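Local structure of cell wall surface anchor family protein (Streptococcus agalactiae serogroup V, 3PF2) at residues F47-L57 against Q88-K96. The protein forms the shaft of a type 1 pilus on the bacterial surface as its major pilin, this chain being its calcium-binding C-terminal fragment of Ig-like domains. Numbering follows the deposited sequence.
Sequences FEITDKFADGL and QNTLKITFK
Phe47 opens the pairing of two antiparallel strands with an offset edge-to-face contact, its edge toward the face of Phe95, CD2 lying 3.6 Å from CD1 of Phe95 with the ring planes at 86°. Its CG stands anti to the backbone N (chi1 -163°), which lays its side chain alongside that of Phe95, while Phe95 N hydrogen-bonds to Phe47 O. Ile49 pairs with Ile93 through two backbone hydrogen bonds, its N to Ile93 O nearly straight at 178°, and both side chains enter the core against Ile134. On the opposite face, CG2 of Thr50 presses on CG2 of Thr90 at a tight 3.5 Å. Asp51 and Leu91 exchange a second pair of backbone hydrogen bonds; Asp51 OD2 accepts one from Lys11 NZ, and OD1 lies over the centre of the Phe53 ring. The Lys52 chain, extended until its last torsion, folds there and brings NZ into a hydrogen bond with Gln88 O. Where the strand ends, Phe53 N hydrogen-bonds to Asn89 O, and Asn89 ND2 spans two carbonyls: Phe53 O, 3.1 Å from ND2, which sits above that carbonyl plane, and Leu57 O, closing the type I turn. Backbone bonding thus sets the register of this Ig-like domain's strands, while one side-chain amide fixes the turn.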
loop_
_atom_site.group_PDB
_atom_site.type_symbol
_atom_site.label_atom_id
_atom_site.label_comp_id
_atom_site.label_asym_id
_atom_site.label_seq_id
_atom_site.Cartn_x
_atom_site.Cartn_y
_atom_site.Cartn_z
ATOM N N PHE A 47 -19.194 -19.413 -2.705
ATOM C CA PHE A 47 -18.085 -18.729 -3.365
ATOM C C PHE A 47 -17.817 -17.514 -2.489
ATOM O O PHE A 47 -18.403 -16.447 -2.673
ATOM C CB PHE A 47 -18.469 -18.341 -4.797
ATOM C CG PHE A 47 -17.293 -18.002 -5.675
ATOM C CD1 PHE A 47 -16.808 -18.927 -6.592
ATOM C CD2 PHE A 47 -16.695 -16.746 -5.602
ATOM C CE1 PHE A 47 -15.725 -18.627 -7.414
ATOM C CE2 PHE A 47 -15.612 -16.431 -6.419
ATOM C CZ PHE A 47 -15.129 -17.373 -7.329
ATOM N N GLU A 48 -16.942 -17.706 -1.512
ATOM C CA GLU A 48 -16.699 -16.718 -0.470
ATOM C C GLU A 48 -15.219 -16.394 -0.396
ATOM O O GLU A 48 -14.379 -17.299 -0.288
ATOM C CB GLU A 48 -17.161 -17.246 0.890
ATOM C CG GLU A 48 -18.666 -17.397 1.052
ATOM C CD GLU A 48 -19.061 -18.016 2.379
ATOM O OE1 GLU A 48 -18.164 -18.276 3.211
ATOM O OE2 GLU A 48 -20.274 -18.244 2.599
ATOM N N ILE A 49 -14.911 -15.101 -0.438
ATOM C CA ILE A 49 -13.529 -14.638 -0.387
ATOM C C ILE A 49 -13.255 -13.972 0.950
ATOM O O ILE A 49 -14.035 -13.143 1.398
ATOM C CB ILE A 49 -13.231 -13.716 -1.586
ATOM C CG1 ILE A 49 -13.060 -14.580 -2.848
ATOM C CG2 ILE A 49 -11.971 -12.850 -1.321
ATOM C CD1 ILE A 49 -12.967 -13.834 -4.147
ATOM N N THR A 50 -12.157 -14.358 1.594
ATOM C CA THR A 50 -11.752 -13.756 2.869
ATOM C C THR A 50 -10.319 -13.216 2.755
ATOM O O THR A 50 -9.410 -13.939 2.352
ATOM C CB THR A 50 -11.811 -14.774 4.016
ATOM O OG1 THR A 50 -13.158 -15.268 4.139
ATOM C CG2 THR A 50 -11.379 -14.137 5.327
ATOM N N ASP A 51 -10.140 -11.950 3.117
ATOM C CA ASP A 51 -8.840 -11.285 3.040
ATOM C C ASP A 51 -8.550 -10.634 4.383
ATOM O O ASP A 51 -9.205 -9.648 4.764
ATOM C CB ASP A 51 -8.881 -10.247 1.912
ATOM C CG ASP A 51 -7.521 -9.637 1.607
ATOM O OD1 ASP A 51 -6.698 -9.491 2.531
ATOM O OD2 ASP A 51 -7.315 -9.283 0.425
ATOM N N LYS A 52 -7.586 -11.201 5.117
ATOM C CA LYS A 52 -7.152 -10.640 6.386
ATOM C C LYS A 52 -6.029 -9.646 6.086
ATOM O O LYS A 52 -4.920 -10.041 5.720
ATOM C CB LYS A 52 -6.692 -11.736 7.355
ATOM C CG LYS A 52 -6.285 -11.193 8.728
ATOM C CD LYS A 52 -6.010 -12.303 9.736
ATOM C CE LYS A 52 -5.114 -11.816 10.874
ATOM N NZ LYS A 52 -5.547 -10.533 11.491
ATOM N N PHE A 53 -6.333 -8.356 6.182
ATOM C CA PHE A 53 -5.319 -7.342 5.867
ATOM C C PHE A 53 -4.288 -7.190 6.978
ATOM O O PHE A 53 -4.639 -7.180 8.159
ATOM C CB PHE A 53 -5.979 -6.003 5.505
ATOM C CG PHE A 53 -6.640 -6.018 4.172
ATOM C CD1 PHE A 53 -5.884 -5.857 3.003
ATOM C CD2 PHE A 53 -8.018 -6.244 4.060
ATOM C CE1 PHE A 53 -6.499 -5.890 1.741
ATOM C CE2 PHE A 53 -8.631 -6.272 2.812
ATOM C CZ PHE A 53 -7.877 -6.097 1.648
ATOM N N ALA A 54 -3.011 -7.110 6.593
ATOM C CA ALA A 54 -1.907 -6.864 7.529
ATOM C C ALA A 54 -2.172 -5.620 8.375
ATOM O O ALA A 54 -2.867 -4.703 7.933
ATOM C CB ALA A 54 -0.593 -6.698 6.763
ATOM N N ASP A 55 -1.623 -5.608 9.592
ATOM C CA ASP A 55 -1.754 -4.473 10.507
ATOM C C ASP A 55 -1.470 -3.133 9.833
ATOM O O ASP A 55 -2.143 -2.139 10.109
ATOM C CB ASP A 55 -0.784 -4.638 11.687
ATOM C CG ASP A 55 -1.150 -5.803 12.596
ATOM O OD1 ASP A 55 -2.217 -6.413 12.388
ATOM O OD2 ASP A 55 -0.358 -6.115 13.513
ATOM N N GLY A 56 -0.449 -3.126 8.979
ATOM C CA GLY A 56 0.050 -1.908 8.342
ATOM C C GLY A 56 -0.760 -1.456 7.142
ATOM O O GLY A 56 -0.373 -0.508 6.453
ATOM N N LEU A 57 -1.876 -2.130 6.879
ATOM C CA LEU A 57 -2.788 -1.724 5.808
ATOM C C LEU A 57 -4.127 -1.277 6.378
ATOM O O LEU A 57 -4.646 -1.904 7.294
ATOM C CB LEU A 57 -3.003 -2.874 4.827
ATOM C CG LEU A 57 -1.764 -3.430 4.112
ATOM C CD1 LEU A 57 -2.130 -4.636 3.290
ATOM C CD2 LEU A 57 -1.107 -2.376 3.213
ATOM N N GLN A 88 -10.497 -8.524 13.316
ATOM C CA GLN A 88 -9.052 -8.507 13.058
ATOM C C GLN A 88 -8.725 -8.064 11.631
ATOM O O GLN A 88 -7.952 -8.727 10.934
ATOM C CB GLN A 88 -8.419 -9.878 13.341
ATOM C CG GLN A 88 -8.432 -10.307 14.804
ATOM C CD GLN A 88 -9.817 -10.694 15.294
ATOM O OE1 GLN A 88 -10.505 -11.526 14.684
ATOM N NE2 GLN A 88 -10.233 -10.095 16.401
ATOM N N ASN A 89 -9.332 -6.956 11.202
ATOM C CA ASN A 89 -9.002 -6.323 9.913
ATOM C C ASN A 89 -9.314 -7.212 8.703
ATOM O O ASN A 89 -8.585 -7.213 7.707
ATOM C CB ASN A 89 -7.522 -5.877 9.901
ATOM C CG ASN A 89 -7.294 -4.622 9.090
ATOM O OD1 ASN A 89 -8.188 -3.787 8.965
ATOM N ND2 ASN A 89 -6.082 -4.464 8.556
ATOM N N THR A 90 -10.415 -7.955 8.787
ATOM C CA THR A 90 -10.735 -8.979 7.799
ATOM C C THR A 90 -11.914 -8.598 6.921
ATOM O O THR A 90 -13.012 -8.308 7.419
ATOM C CB THR A 90 -10.999 -10.353 8.490
ATOM O OG1 THR A 90 -9.812 -10.783 9.164
ATOM C CG2 THR A 90 -11.400 -11.417 7.491
ATOM N N LEU A 91 -11.669 -8.598 5.612
ATOM C CA LEU A 91 -12.697 -8.422 4.599
ATOM C C LEU A 91 -13.263 -9.778 4.169
ATOM O O LEU A 91 -12.511 -10.724 3.908
ATOM C CB LEU A 91 -12.105 -7.701 3.387
ATOM C CG LEU A 91 -12.943 -7.552 2.109
ATOM C CD1 LEU A 91 -14.193 -6.674 2.358
ATOM C CD2 LEU A 91 -12.091 -6.969 0.976
ATOM N N LYS A 92 -14.587 -9.875 4.097
ATOM C CA LYS A 92 -15.211 -11.057 3.514
ATOM C C LYS A 92 -16.187 -10.627 2.444
ATOM O O LYS A 92 -17.012 -9.746 2.689
ATOM C CB LYS A 92 -15.929 -11.865 4.587
ATOM C CG LYS A 92 -16.417 -13.226 4.101
ATOM C CD LYS A 92 -17.397 -13.822 5.104
ATOM C CE LYS A 92 -16.714 -14.321 6.361
ATOM N NZ LYS A 92 -17.767 -14.709 7.358
ATOM N N ILE A 93 -16.068 -11.214 1.254
ATOM C CA ILE A 93 -16.983 -10.952 0.145
ATOM C C ILE A 93 -17.692 -12.251 -0.222
ATOM O O ILE A 93 -17.065 -13.225 -0.634
ATOM C CB ILE A 93 -16.271 -10.351 -1.088
ATOM C CG1 ILE A 93 -15.618 -9.011 -0.719
ATOM C CG2 ILE A 93 -17.247 -10.206 -2.277
ATOM C CD1 ILE A 93 -14.674 -8.504 -1.762
ATOM N N THR A 94 -19.011 -12.250 -0.062
ATOM C CA THR A 94 -19.808 -13.455 -0.245
ATOM C C THR A 94 -20.666 -13.318 -1.488
ATOM O O THR A 94 -21.524 -12.432 -1.575
ATOM C CB THR A 94 -20.702 -13.713 0.995
ATOM O OG1 THR A 94 -19.894 -13.731 2.174
ATOM C CG2 THR A 94 -21.464 -15.031 0.865
ATOM N N PHE A 95 -20.405 -14.178 -2.465
ATOM C CA PHE A 95 -21.202 -14.217 -3.672
ATOM C C PHE A 95 -22.421 -15.075 -3.387
ATOM O O PHE A 95 -22.308 -16.131 -2.761
ATOM C CB PHE A 95 -20.362 -14.675 -4.873
ATOM C CG PHE A 95 -19.317 -13.662 -5.275
ATOM C CD1 PHE A 95 -18.117 -13.553 -4.560
ATOM C CD2 PHE A 95 -19.543 -12.794 -6.346
ATOM C CE1 PHE A 95 -17.151 -12.596 -4.907
ATOM C CE2 PHE A 95 -18.579 -11.827 -6.705
ATOM C CZ PHE A 95 -17.383 -11.731 -5.977
ATOM N N LYS A 96 -23.592 -14.575 -3.778
ATOM C CA LYS A 96 -24.863 -15.158 -3.334
ATOM C C LYS A 96 -25.138 -16.462 -4.064
ATOM O O LYS A 96 -25.265 -16.461 -5.283
ATOM C CB LYS A 96 -26.015 -14.180 -3.593
ATOM C CG LYS A 96 -25.934 -12.870 -2.838
ATOM C CD LYS A 96 -27.298 -12.186 -2.805
ATOM C CE LYS A 96 -27.262 -10.963 -1.904
ATOM N NZ LYS A 96 -28.621 -10.556 -1.453
HETATM O O HOH W 1 -21.131 -17.775 -1.234
#